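Local coordinates for protein putative polyprenyl synthetase (Streptomyces coelicolor, PDB 3NF2) that probably makes isoprenoid diphosphates as a magnesium-dependent prenyltransferase of the FPP/GGPP synthase family, at residues A[210-215]-A[317-322]; A[310-315]-A[335-340]. All coordinates share one frame; numbering follows the deposited sequence.

Both contacts use helix 300-319. Contact 1 sets its C-terminal end against helix 203-230, and contact 2 sets the part before it, 310-315, against the C-terminal helix 326-339. Their centres lie about 10 Å apart, on the same side of the chain's centre. Each is partly buried and neither belongs wholly to the core. Contact 1 is apolar between its segments, a tyrosine ring and an alanine methyl meeting aliphatic and backbone groups. Contact 2 depends on a histidine-carboxylate hydrogen bond near the surface. The two also touch directly. H215 ND1 has a probable hydrogen bond to Q311 OE1, and A315 packs against the backbone carbonyl of Y212.

Contact 1: residues A[210-215]-A[317-322]; sequences EKYGYH and EALDAV
Y212 meets L319 and A318 in a small apolar contact. The tight part is the tyrosine ring against leucine. L319 CG lies 3.6 Å from Y212 CD2, and L319 CD1 comes within 3.9 Å of Y212 CE2. The second methyl, L319 CD2, stands over one ring face, 4.2 Å above its plane and displaced toward the rim. The leucine therefore leans on the CD2-CE2 side of the ring and is not centred over it. The Y212 ring reaches this place because CG is anti to the backbone N (chi1 157°).

The methyl of A318 points at the partner helix. A318 CB rests 4.0 Å from Y212 N and 4.3 Å from Y212 CB. With a side chain this small, the backbones come close: the CA atoms of Y212 and A318 are 5.4 Å apart.

This is helix-to-helix packing in the all-helical fold of the trans-prenyltransferases. It joins helix 203-230 to the end of helix 300-319, where L319 also opens a type I turn that runs to V322. The polar end of Y212 is held elsewhere, by a hydrogen bond from its OH to F332 O. The F332 ring also meets the tyrosine ring nearly at right angles.

The solvent side is looser. K211 starts toward A318, with the two CB atoms 4.4 Å apart, but its long chain then turns away, leaving just the base of this exposed lysine at the contact.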
loop_
_atom_site.group_PDB
_atom_site.type_symbol
_atom_site.label_atom_id
_atom_site.label_comp_id
_atom_site.label_asym_id
_atom_site.label_seq_id
_atom_site.Cartn_x
_atom_site.Cartn_y
_atom_site.Cartn_z
ATOM N N GLU A 210 13.339 13.069 -15.329
ATOM C CA GLU A 210 12.104 12.306 -15.328
ATOM C C GLU A 210 11.642 12.024 -16.765
ATOM O O GLU A 210 11.282 10.891 -17.099
ATOM C CB GLU A 210 11.056 13.103 -14.556
ATOM C CG GLU A 210 9.829 12.362 -14.112
ATOM C CD GLU A 210 9.011 13.170 -13.125
ATOM O OE1 GLU A 210 7.997 13.775 -13.540
ATOM O OE2 GLU A 210 9.396 13.210 -11.933
ATOM N N LYS A 211 11.688 13.049 -17.618
ATOM C CA LYS A 211 11.341 12.902 -19.037
ATOM C C LYS A 211 12.272 11.918 -19.760
ATOM O O LYS A 211 11.823 11.112 -20.575
ATOM C CB LYS A 211 11.309 14.263 -19.733
ATOM C CG LYS A 211 10.054 15.075 -19.389
ATOM C CD LYS A 211 10.216 16.578 -19.646
ATOM C CE LYS A 211 8.939 17.335 -19.269
ATOM N NZ LYS A 211 9.164 18.794 -19.032
ATOM N N TYR A 212 13.555 11.963 -19.426
ATOM C CA TYR A 212 14.499 10.974 -19.913
ATOM C C TYR A 212 14.089 9.563 -19.483
ATOM O O TYR A 212 14.080 8.636 -20.298
ATOM C CB TYR A 212 15.917 11.306 -19.420
ATOM C CG TYR A 212 16.844 10.115 -19.380
ATOM C CD1 TYR A 212 17.030 9.392 -18.203
ATOM C CD2 TYR A 212 17.528 9.704 -20.518
ATOM C CE1 TYR A 212 17.859 8.272 -18.171
ATOM C CE2 TYR A 212 18.378 8.592 -20.494
ATOM C CZ TYR A 212 18.543 7.883 -19.314
ATOM O OH TYR A 212 19.384 6.778 -19.277
ATOM N N GLY A 213 13.748 9.409 -18.203
ATOM C CA GLY A 213 13.526 8.088 -17.631
ATOM C C GLY A 213 12.241 7.464 -18.113
ATOM O O GLY A 213 12.203 6.272 -18.414
ATOM N N TYR A 214 11.196 8.286 -18.174
ATOM C CA TYR A 214 9.889 7.905 -18.710
ATOM C C TYR A 214 9.982 7.376 -20.130
ATOM O O TYR A 214 9.495 6.283 -20.419
ATOM C CB TYR A 214 8.927 9.092 -18.660
ATOM C CG TYR A 214 7.477 8.733 -18.892
ATOM C CD1 TYR A 214 6.898 8.866 -20.156
ATOM C CD2 TYR A 214 6.678 8.274 -17.846
ATOM C CE1 TYR A 214 5.565 8.538 -20.376
ATOM C CE2 TYR A 214 5.340 7.942 -18.056
ATOM C CZ TYR A 214 4.791 8.079 -19.321
ATOM O OH TYR A 214 3.470 7.763 -19.534
ATOM N N HIS A 215 10.623 8.143 -21.007
ATOM C CA HIS A 215 10.756 7.748 -22.407
ATOM C C HIS A 215 11.716 6.587 -22.600
ATOM O O HIS A 215 11.519 5.757 -23.491
ATOM C CB HIS A 215 11.078 8.951 -23.293
ATOM C CG HIS A 215 9.925 9.893 -23.438
ATOM N ND1 HIS A 215 8.865 9.644 -24.285
ATOM C CD2 HIS A 215 9.642 11.062 -22.816
ATOM C CE1 HIS A 215 7.986 10.627 -24.188
ATOM N NE2 HIS A 215 8.435 11.504 -23.308
ATOM N N GLU A 317 17.596 12.667 -26.219
ATOM C CA GLU A 317 17.467 14.081 -26.547
ATOM C C GLU A 317 16.946 14.937 -25.373
ATOM O O GLU A 317 17.110 16.159 -25.374
ATOM C CB GLU A 317 16.697 14.243 -27.878
ATOM C CG GLU A 317 15.577 15.275 -27.987
ATOM C CD GLU A 317 14.821 15.161 -29.323
ATOM O OE1 GLU A 317 15.382 14.597 -30.291
ATOM O OE2 GLU A 317 13.664 15.632 -29.409
ATOM N N ALA A 318 16.366 14.303 -24.354
ATOM C CA ALA A 318 16.015 15.028 -23.120
ATOM C C ALA A 318 17.240 15.256 -22.219
ATOM O O ALA A 318 17.313 16.266 -21.523
ATOM C CB ALA A 318 14.899 14.325 -22.356
ATOM N N LEU A 319 18.193 14.319 -22.241
ATOM C CA LEU A 319 19.473 14.467 -21.531
ATOM C C LEU A 319 20.261 15.694 -21.969
ATOM O O LEU A 319 20.945 16.311 -21.153
ATOM C CB LEU A 319 20.371 13.255 -21.764
ATOM C CG LEU A 319 20.306 12.006 -20.893
ATOM C CD1 LEU A 319 21.259 10.976 -21.468
ATOM C CD2 LEU A 319 20.637 12.295 -19.437
ATOM N N ASP A 320 20.186 16.014 -23.262
ATOM C CA ASP A 320 20.834 17.190 -23.849
ATOM C C ASP A 320 20.403 18.498 -23.167
ATOM O O ASP A 320 21.196 19.436 -23.055
ATOM C CB ASP A 320 20.531 17.261 -25.354
ATOM C CG ASP A 320 21.035 16.035 -26.127
ATOM O OD1 ASP A 320 21.756 15.191 -25.537
ATOM O OD2 ASP A 320 20.726 15.928 -27.339
ATOM N N ALA A 321 19.154 18.533 -22.697
ATOM C CA ALA A 321 18.549 19.722 -22.087
ATOM C C ALA A 321 19.034 20.038 -20.665
ATOM O O ALA A 321 18.805 21.144 -20.164
ATOM C CB ALA A 321 17.012 19.608 -22.115
ATOM N N VAL A 322 19.686 19.077 -20.013
ATOM C CA VAL A 322 20.148 19.279 -18.634
ATOM C C VAL A 322 21.662 19.436 -18.464
ATOM O O VAL A 322 22.456 18.605 -18.932
ATOM C CB VAL A 322 19.607 18.216 -17.639
ATOM C CG1 VAL A 322 18.435 18.785 -16.849
ATOM C CG2 VAL A 322 19.220 16.930 -18.353
#

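Contact 2: residues A[310-315]-A[335-340]; sequences RQHTIA and LADFVV
A histidine-carboxylate hydrogen bond joins two helices near the C-terminus, between H312 on helix 300-319 and D337 on helix 326-339. H312 NE2 donates to D337 OD1 over 2.8 Å. The bond is moderately bent, with an N-H...O angle of 147°. The oxygen lies close to the imidazole plane, so the bend is mostly within that plane. On the other side, the histidine meets the anti side of OD1, and the bond leaves the carboxylate plane by 26°. The nearby carboxylate would probably favour a protonated imidazole.

An extended first torsion (chi1 -179°) swings the H312 imidazole out beside its own carbonyl carbon and toward D337. The ring edge also approaches the backbone of the second helix. H312 CD2 lies 3.2 Å from A336 O, which sits near the ring plane. This is a close approach of the ring edge to the carbonyl oxygen, at most a weak C-H...O contact.

Apolar groups complete the contact. A336 is buried, and A336 CB comes to 4.1 Å from H312 NE2. V340 CG1 reaches 4.2 Å from H312 CD2, coming obliquely to the ring from close to the last modelled residue. D337 is solvent-exposed.

Helix 203-230 packs against both partners, touching Q311 through L218 and A219 and V339 through L216. L335 and F338 of helix 326-339 reach helix 5-25, and L335 also touches helix 57-67.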
loop_
_atom_site.group_PDB
_atom_site.type_symbol
_atom_site.label_atom_id
_atom_site.label_comp_id
_atom_site.label_asym_id
_atom_site.label_seq_id
_atom_site.Cartn_x
_atom_site.Cartn_y
_atom_site.Cartn_z
ATOM N N ARG A 310 12.117 5.440 -31.577
ATOM C CA ARG A 310 11.621 6.796 -31.346
ATOM C C ARG A 310 11.773 7.208 -29.884
ATOM O O ARG A 310 12.256 8.301 -29.602
ATOM C CB ARG A 310 10.155 6.943 -31.783
ATOM C CG ARG A 310 9.668 8.401 -31.877
ATOM C CD ARG A 310 8.172 8.531 -31.553
ATOM N NE ARG A 310 7.718 9.927 -31.594
ATOM C CZ ARG A 310 6.754 10.445 -30.828
ATOM N NH1 ARG A 310 6.116 9.701 -29.930
ATOM N NH2 ARG A 310 6.429 11.725 -30.954
ATOM N N GLN A 311 11.374 6.323 -28.968
ATOM C CA GLN A 311 11.372 6.628 -27.535
ATOM C C GLN A 311 12.783 6.781 -26.961
ATOM O O GLN A 311 13.024 7.659 -26.131
ATOM C CB GLN A 311 10.575 5.578 -26.758
ATOM C CG GLN A 311 9.078 5.662 -26.986
ATOM C CD GLN A 311 8.494 6.923 -26.389
ATOM O OE1 GLN A 311 8.993 7.432 -25.388
ATOM N NE2 GLN A 311 7.434 7.441 -27.003
ATOM N N HIS A 312 13.687 5.916 -27.409
ATOM C CA HIS A 312 15.122 6.022 -27.161
ATOM C C HIS A 312 15.624 7.435 -27.476
ATOM O O HIS A 312 16.278 8.068 -26.650
ATOM C CB HIS A 312 15.848 4.987 -28.024
ATOM C CG HIS A 312 17.336 4.973 -27.861
ATOM N ND1 HIS A 312 18.166 5.881 -28.486
ATOM C CD2 HIS A 312 18.148 4.129 -27.182
ATOM C CE1 HIS A 312 19.422 5.611 -28.181
ATOM N NE2 HIS A 312 19.439 4.555 -27.386
ATOM N N THR A 313 15.283 7.912 -28.669
ATOM C CA THR A 313 15.682 9.216 -29.173
ATOM C C THR A 313 15.127 10.350 -28.316
ATOM O O THR A 313 15.871 11.251 -27.952
ATOM C CB THR A 313 15.267 9.364 -30.664
ATOM O OG1 THR A 313 16.026 8.436 -31.451
ATOM C CG2 THR A 313 15.472 10.789 -31.191
ATOM N N ILE A 314 13.839 10.297 -27.982
ATOM C CA ILE A 314 13.219 11.311 -27.103
ATOM C C ILE A 314 13.874 11.350 -25.711
ATOM O O ILE A 314 14.067 12.435 -25.130
ATOM C CB ILE A 314 11.687 11.115 -26.984
ATOM C CG1 ILE A 314 11.052 11.158 -28.379
ATOM C CG2 ILE A 314 11.042 12.195 -26.075
ATOM C CD1 ILE A 314 9.721 10.428 -28.490
ATOM N N ALA A 315 14.233 10.170 -25.200
ATOM C CA ALA A 315 14.943 10.055 -23.922
ATOM C C ALA A 315 16.327 10.715 -23.986
ATOM O O ALA A 315 16.611 11.632 -23.219
ATOM C CB ALA A 315 15.066 8.593 -23.501
ATOM N N LEU A 335 23.286 3.413 -20.840
ATOM C CA LEU A 335 22.192 2.613 -20.286
ATOM C C LEU A 335 21.032 2.565 -21.269
ATOM O O LEU A 335 20.433 1.506 -21.486
ATOM C CB LEU A 335 21.723 3.174 -18.944
ATOM C CG LEU A 335 22.623 2.871 -17.744
ATOM C CD1 LEU A 335 22.274 3.773 -16.587
ATOM C CD2 LEU A 335 22.545 1.405 -17.321
ATOM N N ALA A 336 20.754 3.718 -21.878
ATOM C CA ALA A 336 19.720 3.854 -22.898
ATOM C C ALA A 336 19.938 2.935 -24.101
ATOM O O ALA A 336 18.977 2.396 -24.650
ATOM C CB ALA A 336 19.587 5.305 -23.337
ATOM N N ASP A 337 21.194 2.737 -24.493
ATOM C CA ASP A 337 21.504 1.802 -25.570
ATOM C C ASP A 337 21.389 0.350 -25.109
ATOM O O ASP A 337 20.991 -0.507 -25.891
ATOM C CB ASP A 337 22.888 2.071 -26.172
ATOM C CG ASP A 337 23.094 3.533 -26.564
ATOM O OD1 ASP A 337 22.122 4.323 -26.563
ATOM O OD2 ASP A 337 24.249 3.897 -26.873
ATOM N N PHE A 338 21.731 0.079 -23.846
ATOM C CA PHE A 338 21.615 -1.278 -23.285
ATOM C C PHE A 338 20.161 -1.738 -23.236
ATOM O O PHE A 338 19.863 -2.922 -23.422
ATOM C CB PHE A 338 22.232 -1.373 -21.879
ATOM C CG PHE A 338 22.040 -2.725 -21.218
ATOM C CD1 PHE A 338 21.015 -2.932 -20.293
ATOM C CD2 PHE A 338 22.875 -3.795 -21.536
ATOM C CE1 PHE A 338 20.826 -4.179 -19.692
ATOM C CE2 PHE A 338 22.698 -5.047 -20.934
ATOM C CZ PHE A 338 21.670 -5.238 -20.013
ATOM N N VAL A 339 19.272 -0.782 -22.982
ATOM C CA VAL A 339 17.838 -1.021 -22.880
ATOM C C VAL A 339 17.229 -1.607 -24.169
ATOM O O VAL A 339 16.297 -2.416 -24.101
ATOM C CB VAL A 339 17.121 0.259 -22.370
ATOM C CG1 VAL A 339 15.823 0.534 -23.118
ATOM C CG2 VAL A 339 16.881 0.155 -20.863
ATOM N N VAL A 340 17.784 -1.232 -25.324
ATOM C CA VAL A 340 17.414 -1.854 -26.601
ATOM C C VAL A 340 18.357 -3.024 -26.953
ATOM O O VAL A 340 19.551 -2.986 -26.642
ATOM C CB VAL A 340 17.275 -0.809 -27.765
ATOM C CG1 VAL A 340 16.314 0.301 -27.371
ATOM C CG2 VAL A 340 18.620 -0.211 -28.176
#